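Local coordinates for protein leucine aminopeptidase (Parabacteroides distasonis, PDB 3TC8) that probably acts as a zinc-dependent exopeptidase of the M28 peptidase family, perhaps with aminopeptidase or glutaminyl cyclase activity, at residues 18-23 with 143-148; 97-102 with 304-309. All coordinates share one frame; numbering follows the deposited sequence. Where two conformers were deposited one is given.

Interaction 1: residues 18-23 with 143-148; sequences AVPDFN and GQKAPG
Lys-145 crosses Pro-20 and brings its methylenes against that ring and the carbonyl of Ala-18. The residues before it, Gly-143 and Gln-144, form the last part of helix 125-144; Lys-145 is the first to leave helical backbone angles, and its side chain sets out toward the other segment. CG stands anti to the backbone N (chi1 -176°) and the rest of the chain is extended, carrying CD past the proline ring and the amino group on toward Ser-17; the CA atoms of Lys-145 and Pro-20 are 7.6 Å apart. Midway along, Lys-145 CD meets Pro-20 CG at 4.1 Å, the chain crossing the proline ring at a slant. One carbon further, Lys-145 CE lies 4.0 Å from Ala-18 O. The ammonium nitrogen finds its hydrogen bond one residue earlier, on the carbonyl O of Ser-17, the first residue modelled. Contact between the two segments is therefore van der Waals in kind and small, 122 Å² in all, while the charged end of the lysine holds the start of the modelled chain. Further on, Pro-147 joins in indirectly: it packs on Tyr-307 of helix 292-308, and Pro-20 leans on the same tyrosine. Pro-20 also touches Gln-141, so the segment leading to helix 24-36 runs over the surface between helices 292-308 and 125-144. The latter is the helix of a beta-alpha-beta crossover from strand 96-102 to its parallel neighbour 150-156, and residues 145-148 form the turn into that second strand.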
ATOM      1  N   ALA A  18       9.401  22.244   9.544  1.00 28.35           N
ATOM      2  CA  ALA A  18       8.606  22.195   8.340  1.00 26.29           C
ATOM      3  C   ALA A  18       7.810  20.882   8.273  1.00 23.26           C
ATOM      4  O   ALA A  18       6.796  20.822   7.520  1.00 26.38           O
ATOM      5  CB  ALA A  18       9.527  22.327   7.092  1.00 27.77           C
ATOM      6  N   VAL A  19       8.242  19.829   9.000  1.00 16.70           N
ATOM      7  CA  VAL A  19       7.714  18.510   8.731  1.00 12.83           C
ATOM      8  C   VAL A  19       7.037  17.935   9.985  1.00 11.38           C
ATOM      9  O   VAL A  19       7.683  17.849  11.027  1.00 12.67           O
ATOM     10  CB  VAL A  19       8.805  17.573   8.211  1.00 11.40           C
ATOM     11  CG1 VAL A  19       8.186  16.239   7.811  1.00 12.49           C
ATOM     12  CG2 VAL A  19       9.557  18.164   7.013  1.00 13.23           C
ATOM     13  N   PRO A  20       5.784  17.489   9.896  1.00 10.97           N
ATOM     14  CA  PRO A  20       5.153  16.862  11.028  1.00 11.22           C
ATOM     15  C   PRO A  20       5.874  15.600  11.482  1.00 10.42           C
ATOM     16  O   PRO A  20       6.587  14.951  10.732  1.00 11.20           O
ATOM     17  CB  PRO A  20       3.762  16.526  10.486  1.00 13.40           C
ATOM     18  CG  PRO A  20       3.530  17.364   9.371  1.00 14.33           C
ATOM     19  CD  PRO A  20       4.863  17.619   8.765  1.00 12.45           C
ATOM     20  N   ASP A  21       5.583  15.222  12.719  1.00 10.64           N
ATOM     21  CA  ASP A  21       6.113  14.035  13.374  0.50 10.08           C
ATOM     22  C   ASP A  21       5.150  12.861  13.134  1.00 10.72           C
ATOM     23  O   ASP A  21       4.007  12.884  13.628  1.00 13.05           O
ATOM     24  CB  ASP A  21       6.176  14.390  14.869  0.50 10.71           C
ATOM     25  CG  ASP A  21       6.955  13.420  15.714  0.50 12.82           C
ATOM     26  OD1 ASP A  21       7.277  12.305  15.268  0.50 13.14           O
ATOM     27  OD2 ASP A  21       7.218  13.763  16.891  0.50 16.55           O
ATOM     28  N   PHE A  22       5.568  11.838  12.425  1.00  9.29           N
ATOM     29  CA  PHE A  22       4.793  10.617  12.237  1.00  9.39           C
ATOM     30  C   PHE A  22       4.767   9.878  13.580  1.00  8.85           C
ATOM     31  O   PHE A  22       5.812   9.526  14.137  1.00  9.97           O
ATOM     32  CB  PHE A  22       5.490   9.765  11.196  1.00  9.73           C
ATOM     33  CG  PHE A  22       4.818   8.425  10.879  1.00  7.89           C
ATOM     34  CD1 PHE A  22       5.159   7.284  11.577  1.00  9.37           C
ATOM     35  CD2 PHE A  22       3.920   8.339   9.843  1.00  8.49           C
ATOM     36  CE1 PHE A  22       4.609   6.072  11.227  1.00  9.06           C
ATOM     37  CE2 PHE A  22       3.368   7.106   9.489  1.00  8.62           C
ATOM     38  CZ  PHE A  22       3.742   5.990  10.178  1.00  8.44           C
ATOM     39  N   ASN A  23       3.568   9.604  14.092  1.00  8.52           N
ATOM     40  CA  ASN A  23       3.423   8.891  15.353  1.00  8.94           C
ATOM     41  C   ASN A  23       3.307   7.407  15.053  1.00  9.35           C
ATOM     42  O   ASN A  23       2.255   6.925  14.586  1.00  9.22           O
ATOM     43  CB  ASN A  23       2.185   9.438  16.081  1.00  9.94           C
ATOM     44  CG  ASN A  23       1.940   8.833  17.431  1.00 11.45           C
ATOM     45  OD1 ASN A  23       2.153   7.678  17.668  1.00 14.03           O
ATOM     46  ND2 ASN A  23       1.286   9.614  18.271  1.00 16.36           N
ATOM     47  N   GLY A 143      -3.930  16.376   7.500  1.00  9.66           N
ATOM     48  CA  GLY A 143      -5.120  17.070   7.880  1.00 10.71           C
ATOM     49  C   GLY A 143      -4.858  18.192   8.889  1.00 11.53           C
ATOM     50  O   GLY A 143      -5.566  19.175   8.925  1.00 13.62           O
ATOM     51  N   GLN A 144      -3.854  18.024   9.733  1.00 12.29           N
ATOM     52  CA  GLN A 144      -3.508  19.032  10.740  1.00 13.78           C
ATOM     53  C   GLN A 144      -2.576  20.123  10.210  1.00 13.70           C
ATOM     54  O   GLN A 144      -2.561  21.225  10.776  1.00 17.24           O
ATOM     55  CB  GLN A 144      -2.809  18.367  11.933  1.00 14.12           C
ATOM     56  CG  GLN A 144      -3.668  17.350  12.773  1.00 15.64           C
ATOM     57  CD  GLN A 144      -2.827  16.402  13.806  1.00 19.03           C
ATOM     58  OE1 GLN A 144      -3.398  15.765  14.739  1.00 24.57           O
ATOM     59  NE2 GLN A 144      -1.515  16.345  13.638  1.00 22.84           N
ATOM     60  N   LYS A 145      -1.826  19.888   9.142  1.00 12.48           N
ATOM     61  CA  LYS A 145      -0.828  20.834   8.646  1.00 13.48           C
ATOM     62  C   LYS A 145      -0.658  20.625   7.145  1.00 13.01           C
ATOM     63  O   LYS A 145      -0.065  19.666   6.703  1.00 14.14           O
ATOM     64  CB  LYS A 145       0.527  20.662   9.355  1.00 14.80           C
ATOM     65  CG  LYS A 145       1.548  21.705   8.917  1.00 17.54           C
ATOM     66  CD  LYS A 145       2.889  21.447   9.595  1.00 23.35           C
ATOM     67  CE  LYS A 145       3.901  22.615   9.529  1.00 29.07           C
ATOM     68  NZ  LYS A 145       4.798  22.479  10.740  1.00 34.08           N
ATOM     69  N   ALA A 146      -1.182  21.517   6.336  1.00 15.05           N
ATOM     70  CA  ALA A 146      -1.166  21.355   4.882  1.00 15.58           C
ATOM     71  C   ALA A 146       0.287  21.376   4.395  1.00 14.99           C
ATOM     72  O   ALA A 146       1.004  22.287   4.729  1.00 15.94           O
ATOM     73  CB  ALA A 146      -1.960  22.502   4.205  1.00 18.79           C
ATOM     74  N   PRO A 147       0.696  20.414   3.544  1.00 13.48           N
ATOM     75  CA  PRO A 147       2.019  20.486   2.965  1.00 13.67           C
ATOM     76  C   PRO A 147       2.201  21.472   1.860  1.00 15.91           C
ATOM     77  O   PRO A 147       3.341  21.758   1.498  1.00 19.63           O
ATOM     78  CB  PRO A 147       2.274  19.073   2.462  1.00 13.66           C
ATOM     79  CG  PRO A 147       0.922  18.532   2.170  1.00 13.22           C
ATOM     80  CD  PRO A 147       0.060  19.127   3.239  1.00 13.65           C
ATOM     81  N   GLY A 148       1.159  22.039   1.314  1.00 16.88           N
ATOM     82  CA  GLY A 148       1.425  23.018   0.200  1.00 18.13           C
ATOM     83  C   GLY A 148       1.327  22.471  -1.215  1.00 17.36           C
ATOM     84  O   GLY A 148       1.392  23.227  -2.168  1.00 21.87           O
TER

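Interaction 2: residues 97-102 with 304-309; sequences VLLFAH and EVIYNR
Ile-306 turns CG1 between the backbone N and the carbonyl carbon (chi1 69°), and an extended chi2 of 179° carries CD1 toward strand 96-102. This leaves CG2 anti to the carbonyl carbon, and the residue presents two methyls to the strand instead of one. Val-97, whose CG1 is anti to its own backbone N, offers that methyl to Ile-306 CG2 at 4.2 Å. Two residues along, on the same face of the strand, Leu-99 sends CD1 to Ile-306 CD1 at 4.1 Å. Both pairs meet at a slant, and the isoleucine touches both strand residues that point at the helix, Val-97 and Leu-99. All three side chains are buried. This is the helix-on-sheet packing of the alpha/beta core of an M28 peptidase: strand 96-102 runs inside the mixed sheet, parallel to both its neighbours, 150-156 and 195-200, and the end of helix 292-308 packs against its first half. At its far end, the strand comes to the metal site, where His-102 NE2 is hydrogen-bonded to the zinc ligand Asp-127. On the helix side, a polar cluster ties up the last residues of the chain. Glu-304 OE2 receives two donors: Asn-308 ND2 at 2.9 Å, approaching from above the carboxylate plane, and Arg-309 NH1 at 2.7 Å, a salt bridge that uses the anti lone pair. The same Arg-309 NH1 also bonds to Asn-308 O at 2.9 Å, almost within the guanidinium plane, which should restrain the rotation of the group. Arg-309 NH2 makes a further salt bridge to Asp-232 of helix 213-233.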
ATOM      1  N   VAL A  97       0.548  14.896  -5.324  1.00  9.57           N
ATOM      2  CA  VAL A  97       1.278  13.677  -5.107  1.00  9.07           C
ATOM      3  C   VAL A  97       0.295  12.595  -4.702  1.00  8.10           C
ATOM      4  O   VAL A  97      -0.602  12.832  -3.906  1.00  9.21           O
ATOM      5  CB  VAL A  97       2.359  13.850  -4.035  1.00  9.90           C
ATOM      6  CG1 VAL A  97       2.967  12.521  -3.627  1.00 10.89           C
ATOM      7  CG2 VAL A  97       3.434  14.807  -4.568  1.00 14.09           C
ATOM      8  N   LEU A  98       0.439  11.408  -5.290  1.00  8.02           N
ATOM      9  CA  LEU A  98      -0.345  10.232  -5.015  1.00  8.16           C
ATOM     10  C   LEU A  98       0.382   9.309  -4.046  1.00  7.47           C
ATOM     11  O   LEU A  98       1.479   8.881  -4.349  1.00  8.89           O
ATOM     12  CB  LEU A  98      -0.623   9.527  -6.333  1.00  8.59           C
ATOM     13  CG  LEU A  98      -1.348   8.174  -6.234  1.00  8.63           C
ATOM     14  CD1 LEU A  98      -2.695   8.287  -5.641  1.00 10.64           C
ATOM     15  CD2 LEU A  98      -1.359   7.479  -7.612  1.00 11.21           C
ATOM     16  N   LEU A  99      -0.287   8.981  -2.945  1.00  7.46           N
ATOM     17  CA  LEU A  99       0.253   8.015  -1.953  1.00  6.87           C
ATOM     18  C   LEU A  99      -0.778   6.898  -1.860  1.00  7.06           C
ATOM     19  O   LEU A  99      -1.957   7.146  -1.681  1.00  8.00           O
ATOM     20  CB  LEU A  99       0.411   8.689  -0.584  1.00  7.74           C
ATOM     21  CG  LEU A  99       1.291   9.923  -0.545  1.00  8.25           C
ATOM     22  CD1 LEU A  99       1.309  10.500   0.900  1.00 10.62           C
ATOM     23  CD2 LEU A  99       2.700   9.668  -1.021  1.00  8.95           C
ATOM     24  N   PHE A 100      -0.297   5.643  -1.952  1.00  6.74           N
ATOM     25  CA  PHE A 100      -1.258   4.534  -2.120  1.00  7.30           C
ATOM     26  C   PHE A 100      -0.783   3.273  -1.495  1.00  6.82           C
ATOM     27  O   PHE A 100       0.380   3.093  -1.176  1.00  7.39           O
ATOM     28  CB  PHE A 100      -1.693   4.376  -3.593  1.00  7.17           C
ATOM     29  CG  PHE A 100      -0.608   4.110  -4.610  1.00  7.57           C
ATOM     30  CD1 PHE A 100       0.301   5.081  -4.992  1.00  8.01           C
ATOM     31  CD2 PHE A 100      -0.566   2.904  -5.278  1.00  8.09           C
ATOM     32  CE1 PHE A 100       1.209   4.892  -5.997  1.00  8.12           C
ATOM     33  CE2 PHE A 100       0.368   2.707  -6.298  1.00  8.35           C
ATOM     34  CZ  PHE A 100       1.226   3.674  -6.668  1.00  8.42           C
ATOM     35  N   ALA A 101      -1.740   2.375  -1.270  1.00  7.45           N
ATOM     36  CA  ALA A 101      -1.521   1.061  -0.642  1.00  7.07           C
ATOM     37  C   ALA A 101      -2.767   0.209  -0.940  1.00  7.14           C
ATOM     38  O   ALA A 101      -3.799   0.752  -1.252  1.00  8.81           O
ATOM     39  CB  ALA A 101      -1.380   1.244   0.889  1.00  8.02           C
ATOM     40  N   HIS A 102      -2.592  -1.103  -0.867  1.00  6.98           N
ATOM     41  CA  HIS A 102      -3.766  -1.981  -0.983  1.00  7.44           C
ATOM     42  C   HIS A 102      -4.308  -2.288   0.397  1.00  7.24           C
ATOM     43  O   HIS A 102      -3.561  -2.439   1.370  1.00  7.65           O
ATOM     44  CB  HIS A 102      -3.467  -3.275  -1.763  1.00  7.41           C
ATOM     45  CG  HIS A 102      -2.878  -4.402  -0.998  1.00  7.28           C
ATOM     46  ND1 HIS A 102      -3.675  -5.398  -0.473  1.00  7.87           N
ATOM     47  CD2 HIS A 102      -1.613  -4.731  -0.668  1.00  9.16           C
ATOM     48  CE1 HIS A 102      -2.938  -6.269   0.173  1.00  8.31           C
ATOM     49  NE2 HIS A 102      -1.679  -5.922   0.048  1.00  9.07           N
ATOM     50  N   GLU A 304       8.771  13.636   5.133  1.00  8.81           N
ATOM     51  CA  GLU A 304       9.908  14.501   4.750  1.00  9.21           C
ATOM     52  C   GLU A 304       9.886  14.853   3.271  1.00  8.79           C
ATOM     53  O   GLU A 304      10.124  15.994   2.901  1.00  9.38           O
ATOM     54  CB  GLU A 304      11.216  13.855   5.150  1.00  9.88           C
ATOM     55  CG  GLU A 304      12.467  14.722   4.883  1.00 10.46           C
ATOM     56  CD  GLU A 304      12.593  15.907   5.847  1.00 11.63           C
ATOM     57  OE1 GLU A 304      12.054  15.844   6.974  1.00 13.65           O
ATOM     58  OE2 GLU A 304      13.304  16.888   5.514  1.00 13.18           O
ATOM     59  N   VAL A 305       9.590  13.874   2.423  1.00  8.95           N
ATOM     60  CA  VAL A 305       9.587  14.046   1.018  0.50  8.46           C
ATOM     61  C   VAL A 305       8.437  14.950   0.547  1.00  9.30           C
ATOM     62  O   VAL A 305       8.617  15.895  -0.263  1.00 10.34           O
ATOM     63  CB  VAL A 305       9.554  12.651   0.385  0.50  8.71           C
ATOM     64  CG1 VAL A 305       9.283  12.737  -1.116  0.50  8.72           C
ATOM     65  CG2 VAL A 305      10.866  11.944   0.686  0.50  8.68           C
ATOM     66  N   ILE A 306       7.217  14.680   1.027  1.00  8.74           N
ATOM     67  CA  ILE A 306       6.080  15.419   0.526  1.00  9.31           C
ATOM     68  C   ILE A 306       6.014  16.844   1.080  1.00  9.17           C
ATOM     69  O   ILE A 306       5.470  17.714   0.426  1.00 11.01           O
ATOM     70  CB  ILE A 306       4.727  14.675   0.702  1.00  9.28           C
ATOM     71  CG1 ILE A 306       4.315  14.588   2.193  1.00  9.51           C
ATOM     72  CG2 ILE A 306       4.800  13.287   0.049  1.00 10.78           C
ATOM     73  CD1 ILE A 306       3.003  13.897   2.453  1.00 10.65           C
ATOM     74  N   TYR A 307       6.535  17.060   2.284  1.00  9.11           N
ATOM     75  CA  TYR A 307       6.572  18.400   2.854  1.00  9.04           C
ATOM     76  C   TYR A 307       7.807  19.164   2.468  1.00  9.97           C
ATOM     77  O   TYR A 307       7.767  20.403   2.542  1.00 12.19           O
ATOM     78  CB  TYR A 307       6.545  18.330   4.384  1.00  9.74           C
ATOM     79  CG  TYR A 307       5.161  18.117   4.963  1.00  9.86           C
ATOM     80  CD1 TYR A 307       4.575  16.847   5.030  1.00  9.70           C
ATOM     81  CD2 TYR A 307       4.435  19.168   5.447  1.00 10.25           C
ATOM     82  CE1 TYR A 307       3.317  16.658   5.584  1.00 10.19           C
ATOM     83  CE2 TYR A 307       3.154  18.995   5.986  1.00 10.36           C
ATOM     84  CZ  TYR A 307       2.569  17.740   6.041  1.00 10.11           C
ATOM     85  OH  TYR A 307       1.355  17.485   6.602  1.00 11.35           O
ATOM     86  N   ASN A 308       8.917  18.497   2.188  1.00 10.15           N
ATOM     87  CA  ASN A 308      10.196  19.153   2.303  1.00  9.67           C
ATOM     88  C   ASN A 308      11.275  18.656   1.352  1.00 10.41           C
ATOM     89  O   ASN A 308      12.444  18.934   1.594  1.00 11.08           O
ATOM     90  CB  ASN A 308      10.697  19.048   3.747  1.00 10.69           C
ATOM     91  CG  ASN A 308      11.755  20.050   4.109  1.00 10.52           C
ATOM     92  OD1 ASN A 308      11.706  21.217   3.674  1.00 12.12           O
ATOM     93  ND2 ASN A 308      12.662  19.645   4.965  1.00 10.86           N
ATOM     94  N   ARG A 309      10.901  18.008   0.248  1.00 10.42           N
ATOM     95  CA  ARG A 309      11.837  17.738  -0.869  1.00 11.90           C
ATOM     96  C   ARG A 309      11.159  18.077  -2.176  1.00 14.31           C
ATOM     97  O   ARG A 309      10.059  18.605  -2.162  1.00 16.33           O
ATOM     98  CB  ARG A 309      12.335  16.311  -0.865  1.00 12.21           C
ATOM     99  CG  ARG A 309      13.200  15.931   0.290  1.00 12.48           C
ATOM    100  CD  ARG A 309      14.564  16.663   0.256  1.00 13.07           C
ATOM    101  NE  ARG A 309      15.445  16.172   1.306  1.00 13.84           N
ATOM    102  CZ  ARG A 309      15.293  16.388   2.606  1.00 12.50           C
ATOM    103  NH1 ARG A 309      14.362  17.219   3.026  1.00 12.35           N
ATOM    104  NH2 ARG A 309      16.117  15.802   3.496  1.00 14.50           N
ATOM    105  OXT ARG A 309      11.777  17.921  -3.249  1.00 16.40           O
TER

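The two contacts lie on the same side of the chain's centre, their own centres 11 Å apart, interaction 1 at the surface and interaction 2 in the interior. Their segments alternate in sequence (18-23, 97-102, 143-148, 304-309), so both ends of the modelled chain are brought against the same beta-alpha-beta unit: strand 96-102 faces the C-terminal helix 292-308, and the turn after helix 125-144 faces the N-terminal segment. Tyr-307 joins the two, its OH 2.6 Å from Lys-145 O in a probable hydrogen bond. Separately, Val-19 CG2 packs 3.4 Å from Glu-304 OE1. Both contacts lie away from the zinc site.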